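Local coordinates for protein Ent-copalyl diphosphate synthase (PDB 5BP8) that belongs to the terpene cyclase family of largely helical enzymes, related to the squalene-hopene cyclases, at residues V73-A87 against V130-L142. Numbering follows the deposited sequence.
Sequences VPTLSAVEALLTELA and VAPSLLADINTRL
L76 of segment 73-87 and I138 of segment 130-142 lie crosswise, L76 CD2 being 3.6 Å from I138 CD1. The other branch of L76, CD1, reaches over the backbone turn at A131, and L76 as a whole sits as a knob among A131, L134, L135 and I138. I138 returns the fit: its first torsion (chi1 -71°) swings CG1 and CD1 into the hole formed by L76, V79, E80 and L83, while CG2 faces L83 CD1 at 3.9 Å. L134 forms a third knob, its CD1 resting 3.7 Å from S77 N. E80 is the fourth, its CB and CG packing on L134, D137 and I138 while its carboxylate turns to a polar flank. This knobs-into-holes packing joins helices running roughly the same way, their axes 31° apart and 9.2 Å at closest approach. Helix 31-40 lies against V73, S77, V130 and L134, and helix 98-116 against V79 and L83, burying the pair within the helical fold.

On the polar flank the E80 and D137 carboxylates are turned 50° apart, with E80 OE2 4.2 Å from D137 OD2. R198 forms salt bridges to both, and E80 OE1 is held by a salt bridge to R36 and a hydrogen bond to S39. R141 runs antiparallel alongside L83 and sets one guanidinium face over T84, whose OG1 is 3.0 Å from R141 NE. E80 OE2 lies near the guanidinium plane but, at 4.1 Å from R141 NE, too far for a salt bridge. R198, bridging the paired acids, probably offsets their mutual repulsion and favours their ionised forms.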
# COMPACT_ATOMS: atom_id res chain seq x y z
N VAL A 73 -11.26 5.00 -8.18
CA VAL A 73 -11.12 3.54 -8.33
C VAL A 73 -12.06 2.71 -7.42
O VAL A 73 -12.76 1.81 -7.90
CB VAL A 73 -9.65 3.11 -8.17
CG1 VAL A 73 -9.55 1.62 -7.96
CG2 VAL A 73 -8.84 3.60 -9.38
N PRO A 74 -12.10 3.01 -6.11
CA PRO A 74 -13.01 2.19 -5.32
C PRO A 74 -14.50 2.37 -5.65
O PRO A 74 -15.28 1.40 -5.52
CB PRO A 74 -12.70 2.60 -3.88
CG PRO A 74 -12.07 3.93 -3.99
CD PRO A 74 -11.32 3.91 -5.28
N THR A 75 -14.91 3.56 -6.09
CA THR A 75 -16.31 3.79 -6.47
C THR A 75 -16.62 3.00 -7.73
O THR A 75 -17.67 2.30 -7.84
CB THR A 75 -16.63 5.30 -6.62
OG1 THR A 75 -16.35 5.97 -5.40
CG2 THR A 75 -18.11 5.49 -6.99
N LEU A 76 -15.71 3.05 -8.69
CA LEU A 76 -15.84 2.19 -9.88
C LEU A 76 -16.00 0.71 -9.50
O LEU A 76 -16.90 0.04 -10.02
CB LEU A 76 -14.67 2.36 -10.84
CG LEU A 76 -14.63 3.68 -11.64
CD1 LEU A 76 -13.26 3.77 -12.29
CD2 LEU A 76 -15.77 3.76 -12.64
N SER A 77 -15.15 0.22 -8.59
CA SER A 77 -15.21 -1.18 -8.20
C SER A 77 -16.54 -1.53 -7.51
O SER A 77 -17.15 -2.53 -7.83
CB SER A 77 -14.05 -1.53 -7.27
OG SER A 77 -13.97 -2.93 -7.09
N ALA A 78 -16.96 -0.67 -6.58
CA ALA A 78 -18.22 -0.89 -5.86
C ALA A 78 -19.44 -0.84 -6.76
O ALA A 78 -20.33 -1.75 -6.71
CB ALA A 78 -18.36 0.13 -4.74
N VAL A 79 -19.50 0.17 -7.61
CA VAL A 79 -20.62 0.31 -8.54
C VAL A 79 -20.71 -0.89 -9.50
O VAL A 79 -21.81 -1.49 -9.69
CB VAL A 79 -20.57 1.66 -9.29
CG1 VAL A 79 -21.55 1.69 -10.46
CG2 VAL A 79 -20.82 2.80 -8.32
N GLU A 80 -19.57 -1.27 -10.06
CA GLU A 80 -19.56 -2.43 -10.95
C GLU A 80 -20.05 -3.69 -10.22
O GLU A 80 -20.87 -4.46 -10.78
CB GLU A 80 -18.18 -2.65 -11.57
CG GLU A 80 -18.20 -3.57 -12.79
CD GLU A 80 -18.27 -5.04 -12.45
OE1 GLU A 80 -17.80 -5.46 -11.35
OE2 GLU A 80 -18.82 -5.81 -13.29
N ALA A 81 -19.57 -3.89 -8.99
CA ALA A 81 -19.95 -5.06 -8.20
C ALA A 81 -21.44 -5.06 -7.91
O ALA A 81 -22.12 -6.11 -8.02
CB ALA A 81 -19.17 -5.13 -6.92
N LEU A 82 -21.98 -3.89 -7.55
CA LEU A 82 -23.41 -3.81 -7.25
C LEU A 82 -24.27 -4.06 -8.48
O LEU A 82 -25.29 -4.78 -8.38
CB LEU A 82 -23.79 -2.48 -6.58
CG LEU A 82 -23.20 -2.29 -5.16
CD1 LEU A 82 -23.31 -0.83 -4.72
CD2 LEU A 82 -23.88 -3.21 -4.14
N LEU A 83 -23.87 -3.54 -9.64
CA LEU A 83 -24.61 -3.80 -10.88
C LEU A 83 -24.56 -5.30 -11.21
O LEU A 83 -25.58 -5.91 -11.58
CB LEU A 83 -24.08 -2.97 -12.03
CG LEU A 83 -24.38 -1.45 -12.01
CD1 LEU A 83 -23.48 -0.69 -12.95
CD2 LEU A 83 -25.86 -1.21 -12.34
N THR A 84 -23.38 -5.89 -11.09
CA THR A 84 -23.23 -7.32 -11.32
C THR A 84 -24.11 -8.14 -10.37
O THR A 84 -24.82 -9.05 -10.83
CB THR A 84 -21.75 -7.75 -11.24
OG1 THR A 84 -21.05 -7.14 -12.32
CG2 THR A 84 -21.59 -9.26 -11.31
N GLU A 85 -24.10 -7.82 -9.08
CA GLU A 85 -24.94 -8.52 -8.10
C GLU A 85 -26.42 -8.39 -8.39
O GLU A 85 -27.17 -9.39 -8.34
CB GLU A 85 -24.66 -8.02 -6.69
CG GLU A 85 -25.54 -8.60 -5.58
CD GLU A 85 -25.37 -10.10 -5.37
OE1 GLU A 85 -24.30 -10.64 -5.70
OE2 GLU A 85 -26.30 -10.74 -4.86
N LEU A 86 -26.86 -7.16 -8.71
CA LEU A 86 -28.27 -6.89 -9.01
C LEU A 86 -28.75 -7.66 -10.23
O LEU A 86 -29.92 -8.04 -10.31
CB LEU A 86 -28.51 -5.40 -9.18
CG LEU A 86 -28.58 -4.67 -7.85
CD1 LEU A 86 -28.26 -3.19 -8.03
CD2 LEU A 86 -29.96 -4.87 -7.23
N ALA A 87 -27.84 -7.94 -11.17
CA ALA A 87 -28.21 -8.71 -12.36
C ALA A 87 -28.24 -10.22 -12.16
O ALA A 87 -28.62 -10.93 -13.09
CB ALA A 87 -27.27 -8.39 -13.50
N VAL A 130 -7.09 -0.84 -14.33
CA VAL A 130 -8.21 -1.06 -13.43
C VAL A 130 -9.40 -0.13 -13.77
O VAL A 130 -10.55 -0.58 -13.87
CB VAL A 130 -7.73 -0.78 -12.00
CG1 VAL A 130 -8.88 -0.70 -11.03
CG2 VAL A 130 -6.76 -1.89 -11.58
N ALA A 131 -9.12 1.15 -13.93
CA ALA A 131 -10.19 2.13 -14.09
C ALA A 131 -10.95 1.98 -15.42
O ALA A 131 -12.18 1.83 -15.39
CB ALA A 131 -9.66 3.54 -13.88
N PRO A 132 -10.24 1.88 -16.56
CA PRO A 132 -11.02 1.66 -17.79
C PRO A 132 -11.69 0.31 -17.85
O PRO A 132 -12.77 0.17 -18.45
CB PRO A 132 -10.00 1.78 -18.93
CG PRO A 132 -8.66 1.88 -18.28
CD PRO A 132 -8.82 2.18 -16.82
N SER A 133 -11.06 -0.71 -17.26
CA SER A 133 -11.70 -2.00 -17.19
C SER A 133 -13.07 -1.95 -16.52
O SER A 133 -14.06 -2.48 -17.02
CB SER A 133 -10.79 -3.00 -16.47
OG SER A 133 -11.37 -4.27 -16.57
N LEU A 134 -13.12 -1.28 -15.38
CA LEU A 134 -14.35 -1.20 -14.60
C LEU A 134 -15.40 -0.31 -15.26
O LEU A 134 -16.61 -0.63 -15.27
CB LEU A 134 -14.04 -0.66 -13.20
CG LEU A 134 -13.31 -1.70 -12.34
CD1 LEU A 134 -12.76 -1.08 -11.10
CD2 LEU A 134 -14.20 -2.90 -12.00
N LEU A 135 -14.94 0.81 -15.80
CA LEU A 135 -15.83 1.72 -16.52
C LEU A 135 -16.54 1.01 -17.69
O LEU A 135 -17.75 1.16 -17.86
CB LEU A 135 -15.06 2.94 -17.00
CG LEU A 135 -15.88 4.02 -17.71
CD1 LEU A 135 -16.98 4.51 -16.81
CD2 LEU A 135 -15.00 5.20 -18.10
N ALA A 136 -15.79 0.21 -18.47
CA ALA A 136 -16.38 -0.56 -19.57
C ALA A 136 -17.40 -1.57 -19.05
O ALA A 136 -18.47 -1.71 -19.64
CB ALA A 136 -15.31 -1.26 -20.41
N ASP A 137 -17.10 -2.25 -17.94
CA ASP A 137 -18.06 -3.23 -17.40
C ASP A 137 -19.31 -2.54 -16.86
O ASP A 137 -20.42 -3.04 -17.04
CB ASP A 137 -17.42 -4.10 -16.31
CG ASP A 137 -16.56 -5.23 -16.89
OD1 ASP A 137 -16.70 -5.55 -18.10
OD2 ASP A 137 -15.77 -5.82 -16.13
N ILE A 138 -19.12 -1.38 -16.24
CA ILE A 138 -20.27 -0.58 -15.78
C ILE A 138 -21.16 -0.20 -16.97
O ILE A 138 -22.36 -0.43 -16.95
CB ILE A 138 -19.83 0.69 -15.02
CG1 ILE A 138 -19.24 0.28 -13.66
CG2 ILE A 138 -21.02 1.64 -14.83
CD1 ILE A 138 -18.51 1.41 -12.96
N ASN A 139 -20.55 0.29 -18.03
CA ASN A 139 -21.34 0.68 -19.18
C ASN A 139 -22.07 -0.50 -19.81
O ASN A 139 -23.22 -0.36 -20.22
CB ASN A 139 -20.48 1.43 -20.20
CG ASN A 139 -20.23 2.84 -19.77
OD1 ASN A 139 -21.09 3.46 -19.12
ND2 ASN A 139 -19.06 3.38 -20.11
N THR A 140 -21.45 -1.67 -19.82
CA THR A 140 -22.12 -2.88 -20.28
C THR A 140 -23.34 -3.20 -19.44
O THR A 140 -24.43 -3.49 -19.99
CB THR A 140 -21.12 -4.06 -20.32
OG1 THR A 140 -20.11 -3.74 -21.29
CG2 THR A 140 -21.79 -5.34 -20.71
N ARG A 141 -23.19 -3.12 -18.12
CA ARG A 141 -24.30 -3.37 -17.22
C ARG A 141 -25.41 -2.33 -17.37
O ARG A 141 -26.59 -2.69 -17.31
CB ARG A 141 -23.85 -3.40 -15.76
CG ARG A 141 -22.84 -4.49 -15.45
CD ARG A 141 -23.47 -5.84 -15.32
NE ARG A 141 -22.45 -6.83 -15.00
CZ ARG A 141 -22.65 -8.14 -15.03
NH1 ARG A 141 -23.84 -8.65 -15.38
NH2 ARG A 141 -21.64 -8.96 -14.73
N LEU A 142 -25.04 -1.06 -17.56
CA LEU A 142 -26.03 -0.00 -17.75
C LEU A 142 -26.86 -0.21 -19.01
O LEU A 142 -28.08 0.07 -19.03
CB LEU A 142 -25.36 1.38 -17.81
CG LEU A 142 -24.74 1.84 -16.49
CD1 LEU A 142 -24.02 3.17 -16.65
CD2 LEU A 142 -25.77 1.96 -15.38